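Local coordinates for protein biliverdin reductase (Synechocystis sp., PDB 5B3T) that probably reduces biliverdin to bilirubin using NADPH as the electron donor, at residues 41-46 / 58-63; 68-73 / 92-97; 184-189 / 234-239; 202-207 / 222-227. One frame throughout, in Å; residues are numbered along the deposited sequence.

Interaction 1: 41-46 / 58-63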
loop_
_atom_site.group_PDB
_atom_site.type_symbol
_atom_site.label_atom_id
_atom_site.label_comp_id
_atom_site.label_asym_id
_atom_site.label_seq_id
_atom_site.Cartn_x
_atom_site.Cartn_y
_atom_site.Cartn_z
ATOM N N VAL A 41 20.182 6.283 8.975
ATOM C CA VAL A 41 20.829 7.556 9.283
ATOM C C VAL A 41 19.847 8.569 9.860
ATOM O O VAL A 41 20.137 9.217 10.865
ATOM C CB VAL A 41 21.534 8.113 8.028
ATOM C CG1 VAL A 41 21.983 9.551 8.264
ATOM C CG2 VAL A 41 22.708 7.228 7.640
ATOM N N SER A 42 18.683 8.734 9.234
ATOM C CA SER A 42 17.731 9.740 9.682
ATOM C C SER A 42 16.312 9.267 9.404
ATOM O O SER A 42 16.087 8.263 8.723
ATOM C CB SER A 42 17.986 11.094 9.009
ATOM O OG SER A 42 17.860 10.996 7.602
ATOM N N PHE A 43 15.350 10.005 9.949
ATOM C CA PHE A 43 13.944 9.760 9.663
ATOM C C PHE A 43 13.172 11.055 9.869
ATOM O O PHE A 43 13.676 12.019 10.449
ATOM C CB PHE A 43 13.372 8.633 10.530
ATOM C CG PHE A 43 12.934 9.081 11.893
ATOM C CD1 PHE A 43 13.857 9.238 12.913
ATOM C CD2 PHE A 43 11.599 9.344 12.158
ATOM C CE1 PHE A 43 13.459 9.651 14.170
ATOM C CE2 PHE A 43 11.194 9.759 13.414
ATOM C CZ PHE A 43 12.125 9.911 14.420
ATOM N N TRP A 44 11.936 11.062 9.375
ATOM C CA TRP A 44 11.013 12.172 9.558
ATOM C C TRP A 44 9.641 11.609 9.896
ATOM O O TRP A 44 9.210 10.615 9.307
ATOM C CB TRP A 44 10.932 13.056 8.300
ATOM C CG TRP A 44 9.906 14.163 8.368
ATOM C CD1 TRP A 44 10.098 15.431 8.836
ATOM C CD2 TRP A 44 8.541 14.101 7.929
ATOM N NE1 TRP A 44 8.935 16.158 8.726
ATOM C CE2 TRP A 44 7.966 15.365 8.173
ATOM C CE3 TRP A 44 7.749 13.098 7.362
ATOM C CZ2 TRP A 44 6.636 15.651 7.869
ATOM C CZ3 TRP A 44 6.429 13.385 7.060
ATOM C CH2 TRP A 44 5.885 14.651 7.313
ATOM N N GLY A 45 8.973 12.237 10.858
ATOM C CA GLY A 45 7.612 11.878 11.202
ATOM C C GLY A 45 6.693 13.074 11.081
ATOM O O GLY A 45 7.147 14.218 11.167
ATOM N N ASN A 46 5.400 12.831 10.876
ATOM C CA ASN A 46 4.454 13.924 10.695
ATOM C C ASN A 46 3.831 14.404 11.999
ATOM O O ASN A 46 3.321 15.529 12.045
ATOM C CB ASN A 46 3.338 13.508 9.731
ATOM C CG ASN A 46 2.439 12.435 10.312
ATOM O OD1 ASN A 46 2.824 11.271 10.407
ATOM N ND2 ASN A 46 1.233 12.824 10.707
ATOM N N PHE A 58 14.563 3.371 17.688
ATOM C CA PHE A 58 15.636 3.138 16.733
ATOM C C PHE A 58 16.838 4.051 16.924
ATOM O O PHE A 58 17.703 4.077 16.047
ATOM C CB PHE A 58 15.112 3.275 15.300
ATOM C CG PHE A 58 14.042 2.281 14.952
ATOM C CD1 PHE A 58 14.355 0.945 14.772
ATOM C CD2 PHE A 58 12.727 2.683 14.804
ATOM C CE1 PHE A 58 13.373 0.023 14.453
ATOM C CE2 PHE A 58 11.738 1.769 14.483
ATOM C CZ PHE A 58 12.061 0.435 14.308
ATOM N N GLY A 59 16.926 4.779 18.040
ATOM C CA GLY A 59 18.098 5.583 18.343
ATOM C C GLY A 59 18.662 6.333 17.154
ATOM O O GLY A 59 19.857 6.247 16.849
ATOM N N VAL A 60 17.784 7.032 16.442
ATOM C CA VAL A 60 18.141 7.825 15.275
ATOM C C VAL A 60 17.560 9.216 15.474
ATOM O O VAL A 60 16.454 9.363 16.006
ATOM C CB VAL A 60 17.620 7.184 13.970
ATOM C CG1 VAL A 60 17.780 8.129 12.804
ATOM C CG2 VAL A 60 18.363 5.897 13.685
ATOM N N ARG A 61 18.317 10.243 15.067
ATOM C CA ARG A 61 17.702 11.531 15.357
ATOM C C ARG A 61 16.789 11.965 14.213
ATOM O O ARG A 61 17.088 11.706 13.045
ATOM C CB ARG A 61 18.764 12.596 15.591
ATOM C CG ARG A 61 19.429 12.501 16.952
ATOM C CD ARG A 61 20.376 13.667 17.206
ATOM N NE ARG A 61 21.522 13.675 16.299
ATOM C CZ ARG A 61 21.591 14.383 15.174
ATOM N NH1 ARG A 61 20.578 15.156 14.805
ATOM N NH2 ARG A 61 22.679 14.320 14.418
ATOM N N PRO A 62 15.680 12.626 14.530
ATOM C CA PRO A 62 14.745 13.045 13.481
ATOM C C PRO A 62 15.218 14.289 12.744
ATOM O O PRO A 62 15.849 15.180 13.319
ATOM C CB PRO A 62 13.454 13.328 14.260
ATOM C CG PRO A 62 13.934 13.731 15.617
ATOM C CD PRO A 62 15.157 12.897 15.882
ATOM N N GLN A 63 14.914 14.331 11.450
ATOM C CA GLN A 63 15.017 15.563 10.682
ATOM C C GLN A 63 13.739 16.376 10.855
ATOM O O GLN A 63 12.642 15.824 10.980
ATOM C CB GLN A 63 15.256 15.263 9.201
ATOM C CG GLN A 63 16.673 14.821 8.859
ATOM C CD GLN A 63 17.548 15.971 8.393
ATOM O OE1 GLN A 63 17.253 17.136 8.657
ATOM N NE2 GLN A 63 18.624 15.646 7.686
HETATM O O HOH W 1 10.418 14.591 12.167
#
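Phe-43 and Trp-44, at the end of an edge strand in the NADP-binding Rossmann domain, take up Pro-62 and Gln-63 of a returning loop, which docks on the strand through one backbone hydrogen bond and apolar packing. Strand 38-44 is outermost in the parallel sheet, and after helix 48-58 the chain returns to run beside it through Val-60 to Gln-63. The direct backbone bond secures the loop: Gln-63 N gives its hydrogen to Phe-43 O at 2.8 Å. Next to that bond, the CA of Pro-62 sends a CA-H contact to the same oxygen.

The Phe-43 ring does most of the apolar work. With CG set between the backbone N and the carbonyl carbon (chi1 83°), the ring lies alongside Pro-62 and points the same way; its CZ comes 3.7 Å from Pro-62 CB. Val-60 O sits in the plane of the ring, at its edge, 3.5 Å from Phe-43 CE1. Beyond the loop, Phe-43 also meets Phe-54 of helix 48-58 and Thr-21, which binds NADP(+) in another structure of this protein. Asn-46, just past the strand, is likewise a cofactor residue, so the loop packs next to the strand end that leads into the nucleotide site.

Val-60 turns its CG1 onto the strand backbone, 3.5 Å from Ser-42 CA, while Gln-63, with CG beside its own backbone N (chi1 -76°), sets that carbon against Ser-42 CB. Past the direct bond a water carries the link onward: it accepts from Gly-45 N at 3.1 Å and donates to Gln-63 O at 2.8 Å, the same carbonyl oxygen that lies 3.4 Å from Trp-44 CD1 at the indole edge.

Interaction 2: 68-73 / 92-97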
loop_
_atom_site.group_PDB
_atom_site.type_symbol
_atom_site.label_atom_id
_atom_site.label_comp_id
_atom_site.label_asym_id
_atom_site.label_seq_id
_atom_site.Cartn_x
_atom_site.Cartn_y
_atom_site.Cartn_z
ATOM N N ALA A 68 14.485 18.387 4.082
ATOM C CA ALA A 68 15.870 18.339 4.539
ATOM C C ALA A 68 16.411 16.915 4.515
ATOM O O ALA A 68 17.582 16.696 4.183
ATOM C CB ALA A 68 15.982 18.931 5.945
ATOM N N LEU A 69 15.575 15.935 4.868
ATOM C CA LEU A 69 16.013 14.543 4.861
ATOM C C LEU A 69 16.445 14.106 3.467
ATOM O O LEU A 69 17.529 13.542 3.290
ATOM C CB LEU A 69 14.898 13.635 5.386
ATOM C CG LEU A 69 15.193 12.135 5.501
ATOM C CD1 LEU A 69 14.410 11.551 6.654
ATOM C CD2 LEU A 69 14.856 11.379 4.217
ATOM N N ILE A 70 15.601 14.351 2.462
ATOM C CA ILE A 70 15.883 13.840 1.126
ATOM C C ILE A 70 17.050 14.568 0.470
ATOM O O ILE A 70 17.626 14.055 -0.497
ATOM C CB ILE A 70 14.622 13.912 0.242
ATOM C CG1 ILE A 70 14.148 15.357 0.079
ATOM C CG2 ILE A 70 13.510 13.041 0.821
ATOM C CD1 ILE A 70 14.387 15.922 -1.307
ATOM N N ASN A 71 17.422 15.746 0.967
ATOM C CA ASN A 71 18.562 16.483 0.437
ATOM C C ASN A 71 19.846 16.245 1.225
ATOM O O ASN A 71 20.878 16.838 0.892
ATOM C CB ASN A 71 18.253 17.984 0.395
ATOM C CG ASN A 71 17.321 18.358 -0.743
ATOM O OD1 ASN A 71 17.742 18.460 -1.895
ATOM N ND2 ASN A 71 16.051 18.574 -0.424
ATOM N N ASP A 72 19.808 15.402 2.250
ATOM C CA ASP A 72 20.999 15.091 3.039
ATOM C C ASP A 72 22.008 14.346 2.173
ATOM O O ASP A 72 21.675 13.287 1.621
ATOM C CB ASP A 72 20.608 14.253 4.260
ATOM C CG ASP A 72 21.767 14.021 5.227
ATOM O OD1 ASP A 72 22.943 14.188 4.845
ATOM O OD2 ASP A 72 21.490 13.661 6.390
ATOM N N PRO A 73 23.237 14.850 2.018
ATOM C CA PRO A 73 24.234 14.130 1.210
ATOM C C PRO A 73 24.735 12.842 1.844
ATOM O O PRO A 73 25.381 12.049 1.146
ATOM C CB PRO A 73 25.371 15.151 1.061
ATOM C CG PRO A 73 25.189 16.097 2.194
ATOM C CD PRO A 73 23.714 16.177 2.437
ATOM N N GLU A 92 9.330 12.330 -6.136
ATOM C CA GLU A 92 9.938 13.161 -7.172
ATOM C C GLU A 92 11.098 13.974 -6.615
ATOM O O GLU A 92 12.153 14.082 -7.253
ATOM C CB GLU A 92 8.896 14.088 -7.799
ATOM C CG GLU A 92 9.495 15.051 -8.814
ATOM C CD GLU A 92 8.451 15.840 -9.579
ATOM O OE1 GLU A 92 7.389 16.150 -9.000
ATOM O OE2 GLU A 92 8.698 16.155 -10.761
ATOM N N ALA A 93 10.924 14.555 -5.425
ATOM C CA ALA A 93 11.996 15.345 -4.828
ATOM C C ALA A 93 13.207 14.478 -4.514
ATOM O O ALA A 93 14.351 14.888 -4.747
ATOM C CB ALA A 93 11.493 16.046 -3.567
ATOM N N ALA A 94 12.975 13.272 -3.989
ATOM C CA ALA A 94 14.082 12.379 -3.658
ATOM C C ALA A 94 14.835 11.938 -4.907
ATOM O O ALA A 94 16.069 11.871 -4.901
ATOM C CB ALA A 94 13.563 11.165 -2.889
ATOM N N LEU A 95 14.110 11.626 -5.986
ATOM C CA LEU A 95 14.772 11.247 -7.231
ATOM C C LEU A 95 15.568 12.409 -7.807
ATOM O O LEU A 95 16.683 12.222 -8.305
ATOM C CB LEU A 95 13.744 10.750 -8.246
ATOM C CG LEU A 95 13.098 9.392 -7.967
ATOM C CD1 LEU A 95 11.953 9.128 -8.937
ATOM C CD2 LEU A 95 14.141 8.289 -8.045
ATOM N N GLN A 96 15.009 13.618 -7.744
ATOM C CA GLN A 96 15.723 14.788 -8.241
ATOM C C GLN A 96 17.000 15.046 -7.452
ATOM O O GLN A 96 17.979 15.560 -8.008
ATOM C CB GLN A 96 14.803 16.005 -8.200
ATOM C CG GLN A 96 13.679 15.970 -9.231
ATOM C CD GLN A 96 14.162 16.261 -10.643
ATOM O OE1 GLN A 96 15.363 16.378 -10.894
ATOM N NE2 GLN A 96 13.221 16.432 -11.562
ATOM N N ALA A 97 17.016 14.691 -6.170
ATOM C CA ALA A 97 18.210 14.807 -5.344
ATOM C C ALA A 97 19.157 13.623 -5.505
ATOM O O ALA A 97 20.135 13.524 -4.754
ATOM C CB ALA A 97 17.818 14.965 -3.873
#
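Ile-70 reaches from the end of helix 66-70 onto the alanines of helix 87-96, and this apolar patch is the main part of the contact. Its two branches divide the work. Ile-70 CD1, at the end of the longer branch, lies 3.7 Å from Ala-93 CB, while the Ile-70 CG2 methyl faces Ala-94 CB at 4.2 Å. Chi1 of 61° places CG1 between the backbone N and the carbonyl carbon, and from there CD1 extends over the turn formed by Ala-93, Ala-94 and Ala-97. Because the partners are all alanines, the backbones can come close: the CA atoms of Ile-70 and Ala-94 are 5.3 Å apart.

A second group of contacts sets carbon against oxygen. CD1 of Ile-70 is 3.6 Å from Ala-93 O, and in the other direction the Ala-97 methyl approaches Ile-70 O, with CB at 3.5 Å. The same Ala-97 CB also has Asn-71 OD1 4.0 Å away.

No hydrogen bond passes between the two segments. Asn-71 turns its ND2 back to Gln-67 O, and Asp-72 N bonds to Leu-69 O at 3.1 Å as the chain leaves the helix, while Asp-72 O takes a bond from Lys-99 NZ. Ala-97 is the first residue beyond helix 87-96, its N still bonded to Ala-93 O.

The contact thus joins two helix ends of the Rossmann domain. Leu-69 rests on strand 38-44, Ala-94 and Leu-95 pack on Val-101 of strand 100-104, and Leu-95 continues onto Leu-120 of helix 111-124; helix 87-96 itself is the crossover between the adjacent parallel strands 77-80 and 100-104.

Interaction 3: 184-189 / 234-239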
loop_
_atom_site.group_PDB
_atom_site.type_symbol
_atom_site.label_atom_id
_atom_site.label_comp_id
_atom_site.label_asym_id
_atom_site.label_seq_id
_atom_site.Cartn_x
_atom_site.Cartn_y
_atom_site.Cartn_z
ATOM N N ALA A 184 -6.187 2.162 -1.606
ATOM C CA ALA A 184 -5.508 0.988 -1.065
ATOM C C ALA A 184 -6.270 -0.294 -1.384
ATOM O O ALA A 184 -5.663 -1.306 -1.753
ATOM C CB ALA A 184 -5.317 1.139 0.443
ATOM N N ALA A 185 -7.598 -0.270 -1.248
ATOM C CA ALA A 185 -8.384 -1.469 -1.515
ATOM C C ALA A 185 -8.293 -1.874 -2.981
ATOM O O ALA A 185 -8.183 -3.064 -3.298
ATOM C CB ALA A 185 -9.840 -1.244 -1.106
ATOM N N LEU A 186 -8.331 -0.896 -3.890
ATOM C CA LEU A 186 -8.243 -1.209 -5.312
ATOM C C LEU A 186 -6.866 -1.736 -5.688
ATOM O O LEU A 186 -6.740 -2.500 -6.652
ATOM C CB LEU A 186 -8.584 0.025 -6.143
ATOM C CG LEU A 186 -10.039 0.475 -6.047
ATOM C CD1 LEU A 186 -10.211 1.809 -6.741
ATOM C CD2 LEU A 186 -10.977 -0.573 -6.627
ATOM N N SER A 187 -5.828 -1.336 -4.951
ATOM C CA SER A 187 -4.509 -1.921 -5.166
ATOM C C SER A 187 -4.522 -3.411 -4.858
ATOM O O SER A 187 -3.935 -4.210 -5.596
ATOM C CB SER A 187 -3.469 -1.202 -4.308
ATOM O OG SER A 187 -2.210 -1.851 -4.379
ATOM N N ARG A 188 -5.201 -3.805 -3.779
ATOM C CA ARG A 188 -5.279 -5.216 -3.418
ATOM C C ARG A 188 -5.988 -6.025 -4.496
ATOM O O ARG A 188 -5.523 -7.100 -4.891
ATOM C CB ARG A 188 -5.991 -5.373 -2.073
ATOM C CG ARG A 188 -5.206 -4.850 -0.879
ATOM C CD ARG A 188 -4.418 -5.965 -0.198
ATOM N NE ARG A 188 -3.488 -6.631 -1.108
ATOM C CZ ARG A 188 -2.180 -6.399 -1.133
ATOM N NH1 ARG A 188 -1.645 -5.531 -0.285
ATOM N NH2 ARG A 188 -1.404 -7.043 -1.995
ATOM N N ILE A 189 -7.120 -5.517 -4.991
ATOM C CA ILE A 189 -7.931 -6.289 -5.923
ATOM C C ILE A 189 -7.309 -6.350 -7.315
ATOM O O ILE A 189 -7.715 -7.183 -8.134
ATOM C CB ILE A 189 -9.356 -5.703 -5.987
ATOM C CG1 ILE A 189 -10.357 -6.764 -6.449
ATOM C CG2 ILE A 189 -9.405 -4.496 -6.918
ATOM C CD1 ILE A 189 -10.468 -7.951 -5.514
ATOM N N ALA A 234 -16.297 -8.383 -9.135
ATOM C CA ALA A 234 -15.726 -8.123 -7.822
ATOM C C ALA A 234 -16.403 -6.919 -7.186
ATOM O O ALA A 234 -16.703 -5.930 -7.862
ATOM C CB ALA A 234 -14.215 -7.885 -7.910
ATOM N N GLU A 235 -16.641 -7.015 -5.884
ATOM C CA GLU A 235 -17.158 -5.916 -5.085
ATOM C C GLU A 235 -16.059 -5.467 -4.133
ATOM O O GLU A 235 -15.450 -6.298 -3.451
ATOM C CB GLU A 235 -18.406 -6.344 -4.307
ATOM C CG GLU A 235 -19.497 -6.948 -5.178
ATOM C CD GLU A 235 -20.582 -7.623 -4.363
ATOM O OE1 GLU A 235 -20.362 -7.853 -3.156
ATOM O OE2 GLU A 235 -21.649 -7.937 -4.929
ATOM N N VAL A 236 -15.789 -4.164 -4.106
ATOM C CA VAL A 236 -14.729 -3.594 -3.280
ATOM C C VAL A 236 -15.341 -2.488 -2.434
ATOM O O VAL A 236 -15.805 -1.475 -2.971
ATOM C CB VAL A 236 -13.563 -3.055 -4.124
ATOM C CG1 VAL A 236 -12.458 -2.527 -3.229
ATOM C CG2 VAL A 236 -13.028 -4.140 -5.047
ATOM N N ILE A 237 -15.337 -2.677 -1.116
ATOM C CA ILE A 237 -16.061 -1.823 -0.180
ATOM C C ILE A 237 -15.074 -1.249 0.827
ATOM O O ILE A 237 -14.271 -1.990 1.407
ATOM C CB ILE A 237 -17.177 -2.599 0.545
ATOM C CG1 ILE A 237 -17.963 -3.468 -0.441
ATOM C CG2 ILE A 237 -18.107 -1.644 1.279
ATOM C CD1 ILE A 237 -18.705 -2.685 -1.503
ATOM N N TYR A 238 -15.141 0.064 1.044
ATOM C CA TYR A 238 -14.311 0.727 2.044
ATOM C C TYR A 238 -15.175 1.699 2.829
ATOM O O TYR A 238 -15.679 2.677 2.268
ATOM C CB TYR A 238 -13.128 1.464 1.404
ATOM C CG TYR A 238 -12.196 2.113 2.410
ATOM C CD1 TYR A 238 -12.417 3.409 2.863
ATOM C CD2 TYR A 238 -11.097 1.426 2.907
ATOM C CE1 TYR A 238 -11.568 4.001 3.784
ATOM C CE2 TYR A 238 -10.243 2.008 3.824
ATOM C CZ TYR A 238 -10.483 3.295 4.259
ATOM O OH TYR A 238 -9.635 3.879 5.172
ATOM N N GLY A 239 -15.334 1.434 4.122
ATOM C CA GLY A 239 -16.070 2.330 4.990
ATOM C C GLY A 239 -15.398 2.515 6.335
ATOM O O GLY A 239 -14.828 1.569 6.883
#
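Ala-185 opens the packing of helix 183-189 on strand 233-241 of the mixed sheet, a buried helix-on-sheet contact in the C-terminal alpha/beta domain. The two segments run at 154°, close to antiparallel, with their axes 8.8 Å apart. From Ala-185 the CB methyl drops onto Val-236 CG1 at 3.6 Å; its small size lets the helix come down close to the strand here.

Leu-186, next along, directs its CB to the flank, yet its CD2 methyl swings back to 4.2 Å from the same Val-236 CG1, the two side chains crossing obliquely. Leu-186 also touches Val-317 and Cys-321 of helix 309-325, which places it between strand and helix.

One turn on from Ala-185, Ile-189 slides past Val-236 in the opposite direction. The valine's branches face different neighbours: with CG1 anti to the backbone N (chi1 -178°), that methyl serves Ala-185 and Leu-186, while Val-236 CG2 meets Ile-189 CG1 at 4.0 Å. An alanine in place of Val-236 would take away both branches and is likely to leave Ala-185, Leu-186 and Ile-189 facing a gap. Ile-189 also reaches the start of the strand segment, its CG1 4.3 Å from Ala-234 CB.

Interaction 4: 202-207 / 222-227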
loop_
_atom_site.group_PDB
_atom_site.type_symbol
_atom_site.label_atom_id
_atom_site.label_comp_id
_atom_site.label_asym_id
_atom_site.label_seq_id
_atom_site.Cartn_x
_atom_site.Cartn_y
_atom_site.Cartn_z
ATOM N N VAL A 202 -16.340 -0.634 -14.696
ATOM C CA VAL A 202 -16.317 -0.110 -13.333
ATOM C C VAL A 202 -17.585 0.688 -13.077
ATOM O O VAL A 202 -17.995 1.495 -13.915
ATOM C CB VAL A 202 -15.080 0.779 -13.077
ATOM C CG1 VAL A 202 -15.090 1.320 -11.662
ATOM C CG2 VAL A 202 -13.800 0.031 -13.347
ATOM N N ASP A 203 -18.203 0.462 -11.917
ATOM C CA ASP A 203 -19.183 1.372 -11.334
ATOM C C ASP A 203 -18.741 1.639 -9.906
ATOM O O ASP A 203 -18.417 0.699 -9.175
ATOM C CB ASP A 203 -20.607 0.797 -11.353
ATOM C CG ASP A 203 -21.010 0.284 -12.719
ATOM O OD1 ASP A 203 -21.172 1.112 -13.637
ATOM O OD2 ASP A 203 -21.179 -0.947 -12.868
ATOM N N ALA A 204 -18.714 2.910 -9.510
ATOM C CA ALA A 204 -18.222 3.268 -8.189
ATOM C C ALA A 204 -19.024 4.439 -7.645
ATOM O O ALA A 204 -19.429 5.330 -8.398
ATOM C CB ALA A 204 -16.730 3.617 -8.220
ATOM N N GLN A 205 -19.257 4.421 -6.333
ATOM C CA GLN A 205 -19.911 5.508 -5.621
ATOM C C GLN A 205 -19.114 5.824 -4.364
ATOM O O GLN A 205 -18.500 4.941 -3.758
ATOM C CB GLN A 205 -21.363 5.165 -5.242
ATOM C CG GLN A 205 -22.275 4.840 -6.421
ATOM C CD GLN A 205 -22.090 3.422 -6.932
ATOM O OE1 GLN A 205 -21.697 2.528 -6.184
ATOM N NE2 GLN A 205 -22.367 3.212 -8.214
ATOM N N CYS A 206 -19.129 7.097 -3.975
ATOM C CA CYS A 206 -18.399 7.555 -2.799
ATOM C C CYS A 206 -19.272 8.541 -2.038
ATOM O O CYS A 206 -19.687 9.562 -2.595
ATOM C CB CYS A 206 -17.067 8.199 -3.197
ATOM S SG CYS A 206 -15.855 8.307 -1.864
ATOM N N ARG A 207 -19.549 8.235 -0.774
ATOM C CA ARG A 207 -20.370 9.075 0.085
ATOM C C ARG A 207 -19.559 9.498 1.302
ATOM O O ARG A 207 -18.881 8.670 1.919
ATOM C CB ARG A 207 -21.642 8.339 0.524
ATOM C CG ARG A 207 -22.478 9.116 1.528
ATOM C CD ARG A 207 -23.792 8.425 1.855
ATOM N NE ARG A 207 -24.591 9.235 2.771
ATOM C CZ ARG A 207 -25.809 8.914 3.196
ATOM N NH1 ARG A 207 -26.382 7.790 2.791
ATOM N NH2 ARG A 207 -26.454 9.720 4.029
ATOM N N ALA A 222 -17.296 4.079 0.476
ATOM C CA ALA A 222 -16.928 4.036 -0.931
ATOM C C ALA A 222 -17.094 2.612 -1.436
ATOM O O ALA A 222 -16.594 1.667 -0.818
ATOM C CB ALA A 222 -15.494 4.522 -1.145
ATOM N N THR A 223 -17.803 2.465 -2.552
ATOM C CA THR A 223 -18.125 1.164 -3.118
ATOM C C THR A 223 -17.720 1.149 -4.581
ATOM O O THR A 223 -18.023 2.091 -5.319
ATOM C CB THR A 223 -19.621 0.858 -2.985
ATOM O OG1 THR A 223 -20.377 1.923 -3.574
ATOM C CG2 THR A 223 -20.011 0.726 -1.523
ATOM N N ALA A 224 -17.035 0.088 -4.998
ATOM C CA ALA A 224 -16.645 -0.094 -6.389
ATOM C C ALA A 224 -17.040 -1.494 -6.828
ATOM O O ALA A 224 -16.717 -2.475 -6.151
ATOM C CB ALA A 224 -15.141 0.124 -6.584
ATOM N N TYR A 225 -17.740 -1.582 -7.955
ATOM C CA TYR A 225 -18.179 -2.853 -8.515
ATOM C C TYR A 225 -17.486 -3.043 -9.857
ATOM O O TYR A 225 -17.697 -2.257 -10.788
ATOM C CB TYR A 225 -19.703 -2.887 -8.643
ATOM C CG TYR A 225 -20.384 -2.590 -7.324
ATOM C CD1 TYR A 225 -20.346 -3.507 -6.280
ATOM C CD2 TYR A 225 -21.038 -1.384 -7.111
ATOM C CE1 TYR A 225 -20.953 -3.236 -5.066
ATOM C CE2 TYR A 225 -21.650 -1.105 -5.900
ATOM C CZ TYR A 225 -21.604 -2.036 -4.882
ATOM O OH TYR A 225 -22.209 -1.766 -3.676
ATOM N N LEU A 226 -16.650 -4.074 -9.944
ATOM C CA LEU A 226 -15.712 -4.245 -11.043
ATOM C C LEU A 226 -16.063 -5.480 -11.857
ATOM O O LEU A 226 -16.457 -6.512 -11.305
ATOM C CB LEU A 226 -14.277 -4.380 -10.526
ATOM C CG LEU A 226 -13.749 -3.334 -9.543
ATOM C CD1 LEU A 226 -12.342 -3.697 -9.102
ATOM C CD2 LEU A 226 -13.771 -1.946 -10.158
ATOM N N GLN A 227 -15.899 -5.370 -13.171
ATOM C CA GLN A 227 -15.995 -6.509 -14.072
ATOM C C GLN A 227 -14.650 -6.697 -14.754
ATOM O O GLN A 227 -14.142 -5.774 -15.403
ATOM C CB GLN A 227 -17.116 -6.320 -15.094
ATOM C CG GLN A 227 -18.485 -6.216 -14.449
ATOM C CD GLN A 227 -19.611 -6.137 -15.456
ATOM O OE1 GLN A 227 -20.519 -5.320 -15.323
ATOM N NE2 GLN A 227 -19.558 -6.990 -16.470
#
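The Tyr-225 ring takes Gln-205 OE1 at its edge, near the ring plane, 3.6 Å from Tyr-225 CE2; the side chains cross at about a right angle, with amide and ring planes 36° apart. That amide oxygen is gripped by Thr-223, whose OG1 donates to Gln-205 OE1 at 3.0 Å in the carbonyl plane. The bend of the glutamine at chi2 (80°) folds the amide back over the neighbouring strand to make this possible. A valine in place of Thr-223 would lack the hydroxyl, and the Gln-205 amide would probably lose a tie that fixes its rotation.

Beneath these groups lies a regular antiparallel hairpin. Asp-203 with Tyr-225 and Gln-205 with Thr-223 are hydrogen-bonded pairs, each joined by two backbone bonds; Tyr-225 N to Asp-203 O is 2.7 Å and nearly straight at 177°.

The other sheet face carries the non-hydrogen-bonded pairs. Val-202 and Leu-226 lie side by side, both valine methyls 3.8 Å from Leu-226 CD2, and Cys-206 SG rests 3.9 Å from Ala-222 CB. Cys-321 and Cys-325 of helix 309-325 cover part of this face, and Leu-182 lies on Ala-222 and Ala-224. Strand 199-210 is outermost in the mixed sheet, and strand 217-228 bonds on to strand 233-241.

In the fold
The four contacts fall into two pairs, one in each domain. Interactions 1 and 2 come first along the chain, in the Rossmann domain, with centres 15 Å apart; they touch where Leu-69 packs against Ser-42, Phe-43 and Trp-44. Interactions 3 and 4 belong to the C-terminal alpha/beta domain. Their centres are 9 Å apart and they share the mixed sheet, in which strand 217-228 lies between 199-210 and 233-241; interaction 4 is nested inside the loop that interaction 3 closes. The pairs lie on opposite sides of the chain's centre, 32 to 39 Å apart between centres, without touching. The first belongs to the NADP-binding domain, with Asn-46 of the binding site in interaction 1; the second lies in and on the mixed sheet.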